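DNA mismatch repair protein MUTS (Thermus aquaticus, PDB 1EWQ) binds mismatched DNA in DNA mismatch repair, where it possibly carries out the recognition step, and has a weak ATPase activity. Local coordinates at residues R305-E310 with V605-V609. Sequence-based numbering, arbitrary orientation.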
ATOM      1  N   ARG C 305     -27.687 -11.403  29.000  1.00 25.67           N
ATOM      2  CA  ARG C 305     -27.292 -11.412  27.593  1.00 25.35           C
ATOM      3  C   ARG C 305     -27.318 -12.859  27.095  1.00 25.20           C
ATOM      4  O   ARG C 305     -27.764 -13.138  25.983  1.00 25.54           O
ATOM      5  CB  ARG C 305     -25.878 -10.837  27.403  1.00 24.78           C
ATOM      6  CG  ARG C 305     -25.731  -9.308  27.510  1.00 23.78           C
ATOM      7  CD  ARG C 305     -24.270  -8.908  27.204  1.00 23.54           C
ATOM      8  NE  ARG C 305     -24.025  -7.469  27.330  1.00 23.12           N
ATOM      9  CZ  ARG C 305     -22.840  -6.879  27.176  1.00 23.00           C
ATOM     10  NH1 ARG C 305     -21.761  -7.594  26.881  1.00 22.53           N
ATOM     11  NH2 ARG C 305     -22.730  -5.564  27.337  1.00 23.02           N
ATOM     12  N   LEU C 306     -26.833 -13.780  27.919  1.00 24.91           N
ATOM     13  CA  LEU C 306     -26.812 -15.185  27.526  1.00 24.93           C
ATOM     14  C   LEU C 306     -28.230 -15.724  27.392  1.00 25.08           C
ATOM     15  O   LEU C 306     -28.487 -16.585  26.553  1.00 25.44           O
ATOM     16  CB  LEU C 306     -26.005 -16.021  28.534  1.00 24.50           C
ATOM     17  CG  LEU C 306     -24.481 -15.851  28.487  1.00 24.30           C
ATOM     18  CD1 LEU C 306     -23.855 -16.582  29.662  1.00 23.85           C
ATOM     19  CD2 LEU C 306     -23.923 -16.371  27.149  1.00 23.02           C
ATOM     20  N   ASP C 307     -29.162 -15.226  28.205  1.00 25.18           N
ATOM     21  CA  ASP C 307     -30.539 -15.692  28.087  1.00 25.30           C
ATOM     22  C   ASP C 307     -31.081 -15.316  26.721  1.00 25.70           C
ATOM     23  O   ASP C 307     -31.658 -16.156  26.040  1.00 25.59           O
ATOM     24  CB  ASP C 307     -31.435 -15.117  29.187  1.00 25.01           C
ATOM     25  CG  ASP C 307     -31.147 -15.731  30.536  1.00 25.52           C
ATOM     26  OD1 ASP C 307     -30.753 -16.916  30.567  1.00 25.89           O
ATOM     27  OD2 ASP C 307     -31.311 -15.046  31.570  1.00 25.98           O
ATOM     28  N   ARG C 308     -30.876 -14.068  26.303  1.00 26.05           N
ATOM     29  CA  ARG C 308     -31.357 -13.642  24.999  1.00 26.70           C
ATOM     30  C   ARG C 308     -30.696 -14.418  23.852  1.00 26.46           C
ATOM     31  O   ARG C 308     -31.346 -14.742  22.853  1.00 26.20           O
ATOM     32  CB  ARG C 308     -31.144 -12.139  24.820  1.00 28.33           C
ATOM     33  CG  ARG C 308     -32.051 -11.298  25.711  1.00 30.51           C
ATOM     34  CD  ARG C 308     -32.198  -9.875  25.182  1.00 32.94           C
ATOM     35  NE  ARG C 308     -33.560  -9.615  24.717  1.00 34.18           N
ATOM     36  CZ  ARG C 308     -34.153 -10.286  23.730  1.00 35.53           C
ATOM     37  NH1 ARG C 308     -33.495 -11.247  23.092  1.00 35.79           N
ATOM     38  NH2 ARG C 308     -35.422 -10.034  23.407  1.00 35.73           N
ATOM     39  N   VAL C 309     -29.408 -14.713  23.991  1.00 26.30           N
ATOM     40  CA  VAL C 309     -28.688 -15.463  22.963  1.00 26.28           C
ATOM     41  C   VAL C 309     -29.299 -16.862  22.880  1.00 26.68           C
ATOM     42  O   VAL C 309     -29.706 -17.324  21.813  1.00 26.10           O
ATOM     43  CB  VAL C 309     -27.190 -15.619  23.318  1.00 26.40           C
ATOM     44  CG1 VAL C 309     -26.483 -16.475  22.273  1.00 26.04           C
ATOM     45  CG2 VAL C 309     -26.539 -14.250  23.434  1.00 26.44           C
ATOM     46  N   GLU C 310     -29.360 -17.525  24.029  1.00 27.21           N
ATOM     47  CA  GLU C 310     -29.910 -18.871  24.113  1.00 27.98           C
ATOM     48  C   GLU C 310     -31.300 -18.920  23.510  1.00 27.85           C
ATOM     49  O   GLU C 310     -31.667 -19.892  22.857  1.00 27.70           O
ATOM     50  CB  GLU C 310     -29.969 -19.321  25.571  1.00 28.82           C
ATOM     51  CG  GLU C 310     -30.444 -20.749  25.755  1.00 30.45           C
ATOM     52  CD  GLU C 310     -30.112 -21.289  27.136  1.00 31.19           C
ATOM     53  OE1 GLU C 310     -30.706 -20.824  28.124  1.00 32.17           O
ATOM     54  OE2 GLU C 310     -29.239 -22.173  27.232  1.00 32.35           O
ATOM     55  N   VAL C 605     -18.565 -11.312  27.317  1.00 20.45           N
ATOM     56  CA  VAL C 605     -19.180 -10.438  26.345  1.00 20.67           C
ATOM     57  C   VAL C 605     -20.632 -10.915  26.227  1.00 20.87           C
ATOM     58  O   VAL C 605     -21.496 -10.236  25.664  1.00 21.13           O
ATOM     59  CB  VAL C 605     -18.391 -10.508  25.005  1.00 21.24           C
ATOM     60  CG1 VAL C 605     -19.295 -10.854  23.835  1.00 20.77           C
ATOM     61  CG2 VAL C 605     -17.667  -9.196  24.800  1.00 20.16           C
ATOM     62  N   GLY C 606     -20.901 -12.088  26.795  1.00 20.75           N
ATOM     63  CA  GLY C 606     -22.251 -12.633  26.765  1.00 20.21           C
ATOM     64  C   GLY C 606     -22.483 -13.544  25.581  1.00 20.18           C
ATOM     65  O   GLY C 606     -23.620 -13.771  25.177  1.00 20.38           O
ATOM     66  N   SER C 607     -21.396 -14.061  25.026  1.00 19.62           N
ATOM     67  CA  SER C 607     -21.457 -14.949  23.885  1.00 19.59           C
ATOM     68  C   SER C 607     -21.231 -16.389  24.323  1.00 19.70           C
ATOM     69  O   SER C 607     -20.612 -16.640  25.358  1.00 19.24           O
ATOM     70  CB  SER C 607     -20.368 -14.562  22.880  1.00 19.53           C
ATOM     71  OG  SER C 607     -20.165 -15.563  21.896  1.00 19.35           O
ATOM     72  N   PHE C 608     -21.753 -17.331  23.543  1.00 19.77           N
ATOM     73  CA  PHE C 608     -21.528 -18.747  23.826  1.00 20.35           C
ATOM     74  C   PHE C 608     -20.040 -18.921  23.478  1.00 20.59           C
ATOM     75  O   PHE C 608     -19.461 -18.061  22.813  1.00 20.41           O
ATOM     76  CB  PHE C 608     -22.388 -19.624  22.915  1.00 20.11           C
ATOM     77  CG  PHE C 608     -23.788 -19.853  23.421  1.00 20.56           C
ATOM     78  CD1 PHE C 608     -24.457 -18.872  24.141  1.00 20.44           C
ATOM     79  CD2 PHE C 608     -24.450 -21.056  23.150  1.00 20.26           C
ATOM     80  CE1 PHE C 608     -25.761 -19.077  24.586  1.00 20.95           C
ATOM     81  CE2 PHE C 608     -25.758 -21.274  23.590  1.00 20.21           C
ATOM     82  CZ  PHE C 608     -26.417 -20.283  24.310  1.00 20.70           C
ATOM     83  N   VAL C 609     -19.424 -20.025  23.890  1.00 20.52           N
ATOM     84  CA  VAL C 609     -18.000 -20.218  23.625  1.00 20.71           C
ATOM     85  C   VAL C 609     -17.693 -21.554  22.947  1.00 21.29           C
ATOM     86  O   VAL C 609     -18.509 -22.479  22.976  1.00 21.22           O
ATOM     87  CB  VAL C 609     -17.196 -20.111  24.945  1.00 20.73           C
ATOM     88  CG1 VAL C 609     -17.486 -18.765  25.632  1.00 20.41           C
ATOM     89  CG2 VAL C 609     -17.578 -21.265  25.876  1.00 20.28           C
TER
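A Schellman motif closes helix 589-603, the helix that follows the predicted ATP-binding P-loop, and its glycine, Gly606, lies against Arg305 of helix 299-314, joining the ATPase domain to domain III. At phi 92° a CB on Gly606 would press on the carbonyl O of Val605 and also collide with Arg305 CB; glycine suits both demands, letting its CA come 4.1 Å from Arg305 CB. Extended from CG to NE, the arginine reaches alongside Val605 and Gly606 and gives an N-H from NH1 to Val605 O at 2.9 Å. The bond is bent (149° at the hydrogen), and NH1 stands above the carbonyl plane. The guanidinium also makes a cation-pi contact with Trp291. Were this arginine an alanine, Val605 O would probably lose its donor across the contact and Trp291 its cation. One turn on, branched Val309 serves two neighbours: CG1, anti to the backbone N (chi1 177°), lies 3.6 Å from Phe608 CE1, while CG2 touches Gly606 O. Leu306 CD2 reaches both Gly606 O, at 3.3 Å, and Phe608 CD1. The flat, apolar Phe608 ring lies obliquely against Val309 and Leu306, with Ala537 and Tyr542 also touching it. The carboxylate of Glu310 forms a salt bridge with Arg314, while its CB meets the Phe608 ring edge, 3.9 Å from CZ.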